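Local coordinates for gram-negative insecticidal protein (Chromobacterium piscinae, PDB 6FBM) that acts as an insecticidal toxin, probably by forming pores in target membranes as MACPF proteins do, and carries a C-terminal beta-tripod domain, at residues Ala337-Ala342 with Gln452-Trp457; Ala342-Ser347 with Phe358-His363; Trp457-Gly462 with Pro487-Pro492; Val467-Pro472 with Ser481-Val486. All coordinates share one frame; numbering follows the deposited sequence.

All four contacts lie in the part of the chain far from the MACPF region, consistent with the beta-tripod domain. Contact 2 pairs strands 342-346 and 358-360 of one three-stranded antiparallel sheet; contact 4 pairs strands 468-473 and 484-486 of another. Contact 1 bridges these sheets: it shares Ala342 with contact 2, and its strand 450-457 is the neighbour of 468-473. Contact 3 shares Trp457 with contact 1 and ties together the loops following strands 450-457 and 484-486. Centres lie about 9 to 18 Å apart. Contact 2 falls between the segments of contact 1 along the chain, contact 4 between those of contact 3. Loops and side chains thus join the two sheets.

Contact 1 of 4, residues Ala337-Ala342 with Gln452-Trp457; sequences ASEDLA and QNRVWW
Leu341 and Trp456 bring the two backbones to their nearest approach, with CA atoms 6.5 Å apart and no backbone-to-backbone hydrogen bond between 337-342 and 452-457, so side chains carry the contact. Glu339 reaches out with an extended chain and meets the Arg454 guanidinium end-on. Arg454 NH2 donates to Glu339 OE1 at 2.7 Å and Arg454 NH1 to Glu339 OE2 at 2.8 Å, the latter almost perfectly straight. Both oxygens offer their syn lone pairs and the two flat groups are only 12° from coplanar, a two-pronged salt bridge that fixes the rotation of each group. Trp457 lies under the arginine in a cation-pi contact, its CE2 beneath the centre of the guanidinium. Its backbone N adds a weak bond to Glu339 OE2, 3.4 Å long.

This places the loop between strands 326-331 and 342-346 of one sheet against strand 450-457 of another, an inter-sheet junction consistent with a beta-tripod; Leu341 also touches Met422 and Leu424 of strand 421-426 in a third sheet. Leu341 swings CG anti to its amide nitrogen (chi1 177°), which lays the side chain over one face of the Trp456 indole. Leu341 CB sits 3.5 Å from the centroid of the Trp456 five-membered ring in a CH-pi contact, and Leu341 CD2 is above the middle of the indole. At the ring edge Trp456 NE1 makes a weak bond to Glu339 O, 3.2 Å. Ala337 CB touches Trp456 CZ2 at 3.8 Å.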
# COMPACT_ATOMS: atom_id res chain seq x y z
N ALA A 337 17.11 60.70 71.09
CA ALA A 337 17.98 61.27 70.07
C ALA A 337 17.64 62.75 69.95
O ALA A 337 16.48 63.15 70.06
CB ALA A 337 17.81 60.55 68.75
N SER A 338 18.67 63.57 69.74
CA SER A 338 18.50 65.02 69.64
C SER A 338 17.50 65.28 68.54
O SER A 338 16.46 65.92 68.77
CB SER A 338 19.83 65.74 69.34
OG SER A 338 20.86 65.25 70.20
N GLU A 339 17.79 64.72 67.36
CA GLU A 339 16.95 64.92 66.19
C GLU A 339 15.69 64.06 66.20
O GLU A 339 15.63 63.00 66.84
CB GLU A 339 17.75 64.71 64.92
CG GLU A 339 18.89 65.71 64.78
CD GLU A 339 19.74 65.42 63.58
OE1 GLU A 339 20.45 66.33 63.11
OE2 GLU A 339 19.71 64.28 63.08
N ASP A 340 14.67 64.58 65.54
CA ASP A 340 13.41 63.87 65.34
C ASP A 340 13.56 63.03 64.06
O ASP A 340 14.21 63.46 63.10
CB ASP A 340 12.25 64.86 65.15
CG ASP A 340 11.89 65.66 66.40
OD1 ASP A 340 11.94 65.12 67.52
OD2 ASP A 340 11.47 66.84 66.22
N LEU A 341 12.96 61.85 64.05
CA LEU A 341 12.89 60.99 62.88
C LEU A 341 11.48 60.49 62.73
O LEU A 341 10.90 60.00 63.68
CB LEU A 341 13.79 59.76 63.03
CG LEU A 341 13.77 58.75 61.89
CD1 LEU A 341 14.25 59.39 60.60
CD2 LEU A 341 14.64 57.56 62.27
N ALA A 342 10.93 60.63 61.53
CA ALA A 342 9.73 59.93 61.16
C ALA A 342 10.00 59.22 59.82
O ALA A 342 10.75 59.73 58.96
CB ALA A 342 8.57 60.88 61.08
N GLN A 452 24.41 61.61 50.52
CA GLN A 452 24.21 63.06 50.71
C GLN A 452 22.92 63.32 51.50
O GLN A 452 22.19 62.39 51.83
CB GLN A 452 24.13 63.75 49.35
CG GLN A 452 25.35 63.53 48.47
CD GLN A 452 25.22 64.14 47.08
OE1 GLN A 452 24.20 64.74 46.72
NE2 GLN A 452 26.26 63.96 46.26
N ASN A 453 22.66 64.60 51.80
CA ASN A 453 21.40 65.03 52.43
C ASN A 453 20.97 64.17 53.59
O ASN A 453 19.86 63.64 53.61
CB ASN A 453 20.26 65.10 51.38
CG ASN A 453 20.60 66.04 50.24
OD1 ASN A 453 21.12 67.15 50.47
ND2 ASN A 453 20.34 65.59 49.00
N ARG A 454 21.87 64.04 54.57
CA ARG A 454 21.60 63.26 55.78
C ARG A 454 20.19 63.52 56.28
O ARG A 454 19.75 64.67 56.34
CB ARG A 454 22.59 63.63 56.87
CG ARG A 454 22.54 62.75 58.12
CD ARG A 454 23.58 63.20 59.12
NE ARG A 454 23.24 64.52 59.65
CZ ARG A 454 22.33 64.76 60.58
NH1 ARG A 454 21.63 63.77 61.13
NH2 ARG A 454 22.11 66.02 60.98
N VAL A 455 19.48 62.45 56.61
CA VAL A 455 18.13 62.57 57.14
C VAL A 455 18.16 62.72 58.64
O VAL A 455 17.43 63.54 59.19
CB VAL A 455 17.29 61.33 56.78
CG1 VAL A 455 15.88 61.44 57.37
CG2 VAL A 455 17.24 61.15 55.26
N TRP A 456 19.02 61.92 59.30
CA TRP A 456 18.96 61.73 60.76
C TRP A 456 20.16 60.89 61.24
O TRP A 456 20.79 60.20 60.45
CB TRP A 456 17.67 61.01 61.10
CG TRP A 456 17.39 60.71 62.54
CD1 TRP A 456 16.76 61.51 63.41
CD2 TRP A 456 17.67 59.50 63.25
NE1 TRP A 456 16.62 60.90 64.62
CE2 TRP A 456 17.18 59.65 64.55
CE3 TRP A 456 18.29 58.29 62.90
CZ2 TRP A 456 17.28 58.66 65.52
CZ3 TRP A 456 18.38 57.29 63.87
CH2 TRP A 456 17.89 57.49 65.16
N TRP A 457 20.49 61.04 62.52
CA TRP A 457 21.41 60.16 63.24
C TRP A 457 20.91 60.05 64.67
O TRP A 457 20.07 60.83 65.11
CB TRP A 457 22.88 60.63 63.23
CG TRP A 457 23.13 62.11 63.41
CD1 TRP A 457 22.38 63.01 64.12
CD2 TRP A 457 24.24 62.86 62.87
NE1 TRP A 457 22.93 64.26 64.04
CE2 TRP A 457 24.07 64.21 63.28
CE3 TRP A 457 25.35 62.52 62.09
CZ2 TRP A 457 24.97 65.22 62.93
CZ3 TRP A 457 26.24 63.52 61.73
CH2 TRP A 457 26.04 64.86 62.14

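Contact 2 of 4, residues Ala342-Ser347 with Phe358-His363; sequences AVFNPS and FGQRNH
Ala342 and Gln360 form one hydrogen-bonded antiparallel pair, Phe344 and Phe358 the next, and these hold the tight part of the contact. Gln360 N gives to Ala342 O at 2.8 Å and Ala342 N to Gln360 O at 3.0 Å; Phe344 N to Phe358 O and Phe358 N to Phe344 O are both 2.9 Å. Between them Val343 and Gly359 make a non-hydrogen-bonded pair, with Val343 CG1 lying 4.3 Å from Gly359 CA and the valine going on to Met422 and Leu424. Strand 342-346 is thus the central strand of a three-stranded sheet, with 326-331 on its other edge, probably part of the beta-tripod domain.

On the face that carries Ala342, Phe344 and Gln360, the glutamine chain bends at chi2 (145°) and sets its amide nearly parallel to the Phe344 ring (13°), above its plane and displaced beyond the CD1-CE1 rim; Gln360 OE1 is 3.1 Å from Phe344 CE1. The Phe358 ring turns away instead, touching strand 342-346 through CB.

Beyond Gln360 the ladder stops in an inverse gamma turn centred on Arg361, which lies at the surface and reaches across to Val455 O and, weakly, Arg454 O. Here no further ladder bond forms, and Asn362 and His363 are partly exposed.

Gln360 NE2 donates to Asn362 OD1 at 3.1 Å and to Val366 O, while OE1 accepts from Asp368 N and Asn362 OD1 also takes Ala364 N. With donors and acceptor all engaged, the buried amide has its flip settled and its plane fixed, tying the turn to the following loop.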
# COMPACT_ATOMS: atom_id res chain seq x y z
N ALA A 342 10.93 60.63 61.53
CA ALA A 342 9.73 59.93 61.16
C ALA A 342 10.00 59.22 59.82
O ALA A 342 10.75 59.73 58.96
CB ALA A 342 8.57 60.88 61.08
N VAL A 343 9.39 58.05 59.68
CA VAL A 343 9.51 57.26 58.48
C VAL A 343 8.15 56.90 57.96
O VAL A 343 7.18 56.82 58.71
CB VAL A 343 10.34 55.99 58.67
CG1 VAL A 343 11.80 56.35 58.95
CG2 VAL A 343 9.77 55.10 59.78
N PHE A 344 8.08 56.71 56.66
CA PHE A 344 6.83 56.49 55.98
C PHE A 344 7.01 55.37 54.95
O PHE A 344 7.99 55.38 54.20
CB PHE A 344 6.33 57.80 55.31
CG PHE A 344 5.99 58.89 56.28
CD1 PHE A 344 6.98 59.63 56.93
CD2 PHE A 344 4.67 59.20 56.54
CE1 PHE A 344 6.67 60.62 57.82
CE2 PHE A 344 4.34 60.22 57.43
CZ PHE A 344 5.34 60.94 58.08
N ASN A 345 6.07 54.43 54.94
CA ASN A 345 5.95 53.43 53.91
C ASN A 345 4.98 53.89 52.83
O ASN A 345 3.97 54.50 53.14
CB ASN A 345 5.40 52.13 54.48
CG ASN A 345 6.32 51.48 55.46
OD1 ASN A 345 7.51 51.78 55.49
ND2 ASN A 345 5.78 50.61 56.26
N PRO A 346 5.28 53.55 51.56
CA PRO A 346 4.31 53.74 50.51
C PRO A 346 3.33 52.59 50.50
O PRO A 346 3.71 51.46 50.78
CB PRO A 346 5.16 53.70 49.24
CG PRO A 346 6.29 52.80 49.58
CD PRO A 346 6.51 52.92 51.07
N SER A 347 2.06 52.88 50.24
CA SER A 347 1.06 51.84 50.14
C SER A 347 1.21 51.19 48.82
O SER A 347 1.39 51.87 47.81
CB SER A 347 -0.37 52.39 50.33
OG SER A 347 -0.59 52.73 51.68
N PHE A 358 10.53 56.26 53.17
CA PHE A 358 10.84 57.68 53.13
C PHE A 358 11.18 58.14 54.55
O PHE A 358 10.45 57.80 55.49
CB PHE A 358 9.69 58.51 52.56
CG PHE A 358 10.09 59.91 52.29
CD1 PHE A 358 10.73 60.24 51.11
CD2 PHE A 358 9.92 60.89 53.26
CE1 PHE A 358 11.17 61.54 50.87
CE2 PHE A 358 10.35 62.20 53.02
CZ PHE A 358 10.96 62.51 51.82
N GLY A 359 12.26 58.91 54.69
CA GLY A 359 12.69 59.41 56.01
C GLY A 359 12.66 60.92 56.15
O GLY A 359 12.94 61.63 55.19
N GLN A 360 12.35 61.40 57.35
CA GLN A 360 12.24 62.83 57.66
C GLN A 360 12.89 63.18 58.98
O GLN A 360 12.72 62.45 59.96
CB GLN A 360 10.79 63.18 57.90
CG GLN A 360 10.07 63.70 56.70
CD GLN A 360 8.65 63.25 56.69
OE1 GLN A 360 8.30 62.38 55.90
NE2 GLN A 360 7.83 63.85 57.53
N ARG A 361 13.54 64.35 59.05
CA ARG A 361 14.03 64.86 60.32
C ARG A 361 12.96 65.64 61.08
O ARG A 361 13.14 66.81 61.41
CB ARG A 361 15.26 65.74 60.12
CG ARG A 361 16.10 65.85 61.40
CD ARG A 361 17.25 66.80 61.20
NE ARG A 361 18.14 66.35 60.16
CZ ARG A 361 19.14 67.08 59.65
NH1 ARG A 361 19.39 68.31 60.10
NH2 ARG A 361 19.90 66.57 58.69
N ASN A 362 11.83 65.00 61.39
CA ASN A 362 10.73 65.66 62.12
C ASN A 362 9.75 64.60 62.66
O ASN A 362 10.01 63.40 62.53
CB ASN A 362 10.04 66.69 61.22
CG ASN A 362 9.31 66.08 60.03
OD1 ASN A 362 8.39 65.28 60.21
ND2 ASN A 362 9.67 66.51 58.83
N HIS A 363 8.65 65.05 63.27
CA HIS A 363 7.61 64.18 63.85
C HIS A 363 6.25 64.33 63.19
O HIS A 363 5.25 63.88 63.74
CB HIS A 363 7.43 64.47 65.35
CG HIS A 363 8.40 63.77 66.25
ND1 HIS A 363 9.36 62.87 65.79
CD2 HIS A 363 8.54 63.80 67.60
CE1 HIS A 363 10.05 62.42 66.82
NE2 HIS A 363 9.57 62.96 67.92

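Contact 3 of 4, residues Trp457-Gly462 with Pro487-Pro492; sequences WDKGTG and PNYNNP
Trp457 brings its CB to 3.9 Å from Tyr489 CD1, with its five-membered ring and the phenol almost perpendicular, at 86°. The far rim of the indole goes on to the backbone of 487-492 and to an amide: Trp457 CZ3 is 3.7 Å from Tyr489 O, and Trp457 CH2 is 3.8 Å from Asn491 ND2.

Asp458 comes next. Its CG lies between the amide nitrogen and the carbonyl carbon (chi1 78°), and this turns the carboxylate to the phenol. Tyr489 OH donates to Asp458 OD1 over a short 2.5 Å, arriving from above the carboxylate plane, 49° out of it. The same OD1 accepts from Val467 N, and OD2 takes a weak bond from Trp393 NE1.

Lys459 doubles back at chi2 and chi3, running antiparallel to the tyrosine. Its CE stands 4.0 Å from the Tyr489 ring centroid, over the face, a CH-pi contact, while its CD lies over the rim of the Trp457 face opposite to the one that Arg454 occupies. From Lys459 NZ a weak bond of 3.1 Å leads to a water, which donates to Tyr489 O at 2.6 Å. Asp458 to Thr461 then form a type II turn, closed by Thr461 N to Asp458 O, with glycine at its third position.

The contact ties together the two loops leaving strands 450-457 and 484-486 of one sheet, probably of the beta-tripod domain. With two donors on OD1 and a weak third on OD2, the Asp458 carboxylate is probably stabilised as the anion, and it anchors the phenol at one end.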
# COMPACT_ATOMS: atom_id res chain seq x y z
N TRP A 457 20.49 61.04 62.52
CA TRP A 457 21.41 60.16 63.24
C TRP A 457 20.91 60.05 64.67
O TRP A 457 20.07 60.83 65.11
CB TRP A 457 22.88 60.63 63.23
CG TRP A 457 23.13 62.11 63.41
CD1 TRP A 457 22.38 63.01 64.12
CD2 TRP A 457 24.24 62.86 62.87
NE1 TRP A 457 22.93 64.26 64.04
CE2 TRP A 457 24.07 64.21 63.28
CE3 TRP A 457 25.35 62.52 62.09
CZ2 TRP A 457 24.97 65.22 62.93
CZ3 TRP A 457 26.24 63.52 61.73
CH2 TRP A 457 26.04 64.86 62.14
N ASP A 458 21.44 59.07 65.40
CA ASP A 458 20.92 58.75 66.72
C ASP A 458 21.57 59.51 67.85
O ASP A 458 21.23 59.28 69.00
CB ASP A 458 21.04 57.23 66.98
CG ASP A 458 22.45 56.80 67.36
OD1 ASP A 458 23.38 57.10 66.60
OD2 ASP A 458 22.62 56.13 68.38
N LYS A 459 22.52 60.41 67.56
CA LYS A 459 23.30 61.02 68.64
C LYS A 459 22.40 61.79 69.62
O LYS A 459 21.47 62.47 69.21
CB LYS A 459 24.50 61.80 68.13
CG LYS A 459 24.21 63.10 67.43
CD LYS A 459 25.13 63.28 66.19
CE LYS A 459 26.61 63.28 66.44
NZ LYS A 459 27.33 64.05 65.35
N GLY A 460 22.69 61.59 70.91
CA GLY A 460 21.79 61.96 71.99
C GLY A 460 21.11 60.77 72.64
O GLY A 460 20.79 60.82 73.84
N THR A 461 20.86 59.71 71.87
CA THR A 461 20.19 58.50 72.38
C THR A 461 21.01 57.78 73.47
O THR A 461 20.46 57.23 74.43
CB THR A 461 19.80 57.55 71.21
OG1 THR A 461 18.75 56.65 71.61
CG2 THR A 461 20.98 56.76 70.74
N GLY A 462 22.34 57.81 73.30
CA GLY A 462 23.27 57.12 74.19
C GLY A 462 23.31 55.63 73.96
O GLY A 462 23.34 54.87 74.92
N PRO A 487 26.98 52.98 59.95
CA PRO A 487 27.09 52.72 61.42
C PRO A 487 28.03 53.68 62.20
O PRO A 487 28.69 53.27 63.15
CB PRO A 487 27.60 51.28 61.46
CG PRO A 487 28.43 51.16 60.24
CD PRO A 487 27.79 52.02 59.17
N ASN A 488 28.03 54.96 61.85
CA ASN A 488 28.90 55.97 62.43
C ASN A 488 28.39 57.37 62.06
O ASN A 488 27.47 57.51 61.24
CB ASN A 488 30.33 55.78 61.94
CG ASN A 488 30.46 55.96 60.42
OD1 ASN A 488 30.04 56.98 59.85
ND2 ASN A 488 31.02 54.94 59.75
N TYR A 489 29.02 58.39 62.63
CA TYR A 489 28.61 59.78 62.44
C TYR A 489 29.48 60.54 61.45
O TYR A 489 29.53 61.76 61.51
CB TYR A 489 28.60 60.52 63.78
CG TYR A 489 27.73 59.92 64.86
CD1 TYR A 489 26.41 59.62 64.61
CD2 TYR A 489 28.22 59.67 66.14
CE1 TYR A 489 25.59 59.06 65.61
CE2 TYR A 489 27.42 59.11 67.14
CZ TYR A 489 26.09 58.82 66.86
OH TYR A 489 25.28 58.28 67.82
N ASN A 490 30.12 59.83 60.53
CA ASN A 490 30.95 60.49 59.53
C ASN A 490 30.09 61.42 58.67
O ASN A 490 29.01 61.02 58.24
CB ASN A 490 31.68 59.48 58.62
CG ASN A 490 32.56 58.51 59.38
OD1 ASN A 490 32.80 58.67 60.57
ND2 ASN A 490 33.01 57.48 58.70
N ASN A 491 30.58 62.64 58.42
CA ASN A 491 29.82 63.72 57.77
C ASN A 491 30.74 64.56 56.87
O ASN A 491 31.38 65.48 57.36
CB ASN A 491 29.16 64.60 58.85
CG ASN A 491 28.26 65.71 58.30
OD1 ASN A 491 28.06 65.84 57.09
ND2 ASN A 491 27.72 66.51 59.20
N PRO A 492 30.82 64.30 55.56
CA PRO A 492 30.08 63.26 54.85
C PRO A 492 30.71 61.87 55.01
O PRO A 492 31.87 61.78 55.44
CB PRO A 492 30.19 63.70 53.39
CG PRO A 492 31.51 64.39 53.32
CD PRO A 492 31.87 64.89 54.71
O HOH W 1 29.55 63.75 63.20

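Contact 4 of 4, residues Val467-Pro472 with Ser481-Val486; sequences VSLWQP and SCFAGV
Ser468 and Val486 bond to each other in both directions, as do Trp470 and Ala484, and these two antiparallel pairs form the polar backbone part. Ser468 N to Val486 O and Val486 N to Ser468 O are each 2.9 Å; Trp470 N to Ala484 O is 3.0 Å and Ala484 N to Trp470 O 2.8 Å. CA-H...O contacts fill the intervals, among them Phe483 CA to Trp470 O at 3.2 Å. The short strand axes meet at 132° rather than near 180°, a strong twist.

Together the strands make a beta hairpin, with 468-473 as the middle strand and 484-486 as an outer strand of one three-stranded sheet, consistent with the beta-tripod domain.

Apolar contacts divide between the two faces. On the one bearing Leu469, the leucine and Phe483 run side by side; Phe483 takes CG between its amide nitrogen and carbonyl carbon (chi1 53°), which presents a ring face to Leu469 CD1, 4.2 Å from the ring centroid in a CH-pi contact. Both side chains continue to Met422 of strand 421-426. Val467 CG2 packs on Gly485 CA at 3.9 Å. On the face bearing Trp470, Val486 CG2 meets Trp470 CD1 at 3.5 Å, obliquely to the indole.

Polar side chains point to partners elsewhere: Ser468 OG bonds to Asn488 O, and Gln471 spans Asn453 ND2 and Ser480 O.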
# COMPACT_ATOMS: atom_id res chain seq x y z
N VAL A 467 24.31 55.25 64.26
CA VAL A 467 23.77 55.21 62.90
C VAL A 467 23.45 56.59 62.39
O VAL A 467 23.06 57.46 63.16
CB VAL A 467 22.50 54.32 62.81
CG1 VAL A 467 21.30 54.98 63.48
CG2 VAL A 467 22.20 53.94 61.37
N SER A 468 23.65 56.77 61.09
CA SER A 468 23.21 57.95 60.36
C SER A 468 22.51 57.49 59.07
O SER A 468 23.02 56.62 58.37
CB SER A 468 24.41 58.84 60.00
OG SER A 468 25.20 59.13 61.14
N LEU A 469 21.38 58.11 58.76
CA LEU A 469 20.60 57.79 57.57
C LEU A 469 20.92 58.80 56.48
O LEU A 469 20.74 60.00 56.64
CB LEU A 469 19.11 57.81 57.89
CG LEU A 469 18.68 57.03 59.12
CD1 LEU A 469 17.17 57.09 59.23
CD2 LEU A 469 19.17 55.59 59.10
N TRP A 470 21.39 58.29 55.35
CA TRP A 470 21.86 59.07 54.23
C TRP A 470 21.09 58.69 52.97
O TRP A 470 20.66 57.54 52.82
CB TRP A 470 23.35 58.80 54.02
CG TRP A 470 24.24 59.38 55.09
CD1 TRP A 470 24.71 58.74 56.21
CD2 TRP A 470 24.75 60.71 55.15
NE1 TRP A 470 25.49 59.59 56.95
CE2 TRP A 470 25.53 60.81 56.32
CE3 TRP A 470 24.63 61.84 54.32
CZ2 TRP A 470 26.17 62.00 56.69
CZ3 TRP A 470 25.30 63.02 54.68
CH2 TRP A 470 26.06 63.09 55.86
N GLN A 471 20.99 59.64 52.04
CA GLN A 471 20.33 59.42 50.75
C GLN A 471 21.36 58.90 49.76
O GLN A 471 22.34 59.60 49.46
CB GLN A 471 19.77 60.75 50.24
CG GLN A 471 18.93 60.66 48.97
CD GLN A 471 18.97 61.92 48.08
OE1 GLN A 471 19.76 62.84 48.28
NE2 GLN A 471 18.17 61.91 47.05
N PRO A 472 21.16 57.68 49.23
CA PRO A 472 22.11 57.18 48.26
C PRO A 472 21.89 57.79 46.86
O PRO A 472 20.81 58.33 46.54
CB PRO A 472 21.85 55.69 48.28
CG PRO A 472 20.38 55.60 48.49
CD PRO A 472 20.05 56.72 49.43
N SER A 481 14.60 58.51 46.92
CA SER A 481 13.77 59.05 48.00
C SER A 481 13.91 58.23 49.27
O SER A 481 13.10 58.34 50.18
CB SER A 481 12.31 59.07 47.54
OG SER A 481 12.20 59.66 46.28
N CYS A 482 14.95 57.42 49.34
CA CYS A 482 15.11 56.43 50.38
C CYS A 482 16.40 56.72 51.14
O CYS A 482 17.15 57.66 50.80
CB CYS A 482 15.12 55.05 49.72
SG CYS A 482 13.52 54.60 48.98
N PHE A 483 16.66 55.91 52.16
CA PHE A 483 17.86 56.09 52.95
C PHE A 483 18.64 54.81 53.15
O PHE A 483 18.15 53.73 52.87
CB PHE A 483 17.54 56.76 54.29
CG PHE A 483 16.48 56.08 55.06
CD1 PHE A 483 15.16 56.42 54.87
CD2 PHE A 483 16.80 55.13 56.02
CE1 PHE A 483 14.16 55.80 55.60
CE2 PHE A 483 15.81 54.52 56.77
CZ PHE A 483 14.49 54.86 56.56
N ALA A 484 19.88 54.96 53.62
CA ALA A 484 20.73 53.85 53.98
C ALA A 484 21.44 54.23 55.26
O ALA A 484 21.95 55.34 55.36
CB ALA A 484 21.74 53.61 52.88
N GLY A 485 21.47 53.34 56.23
CA GLY A 485 22.24 53.53 57.45
C GLY A 485 23.74 53.32 57.28
O GLY A 485 24.20 52.34 56.67
N VAL A 486 24.51 54.25 57.82
CA VAL A 486 25.96 54.11 58.00
C VAL A 486 26.18 53.97 59.50
O VAL A 486 25.64 54.77 60.26
CB VAL A 486 26.69 55.36 57.46
CG1 VAL A 486 28.18 55.21 57.56
CG2 VAL A 486 26.32 55.62 56.00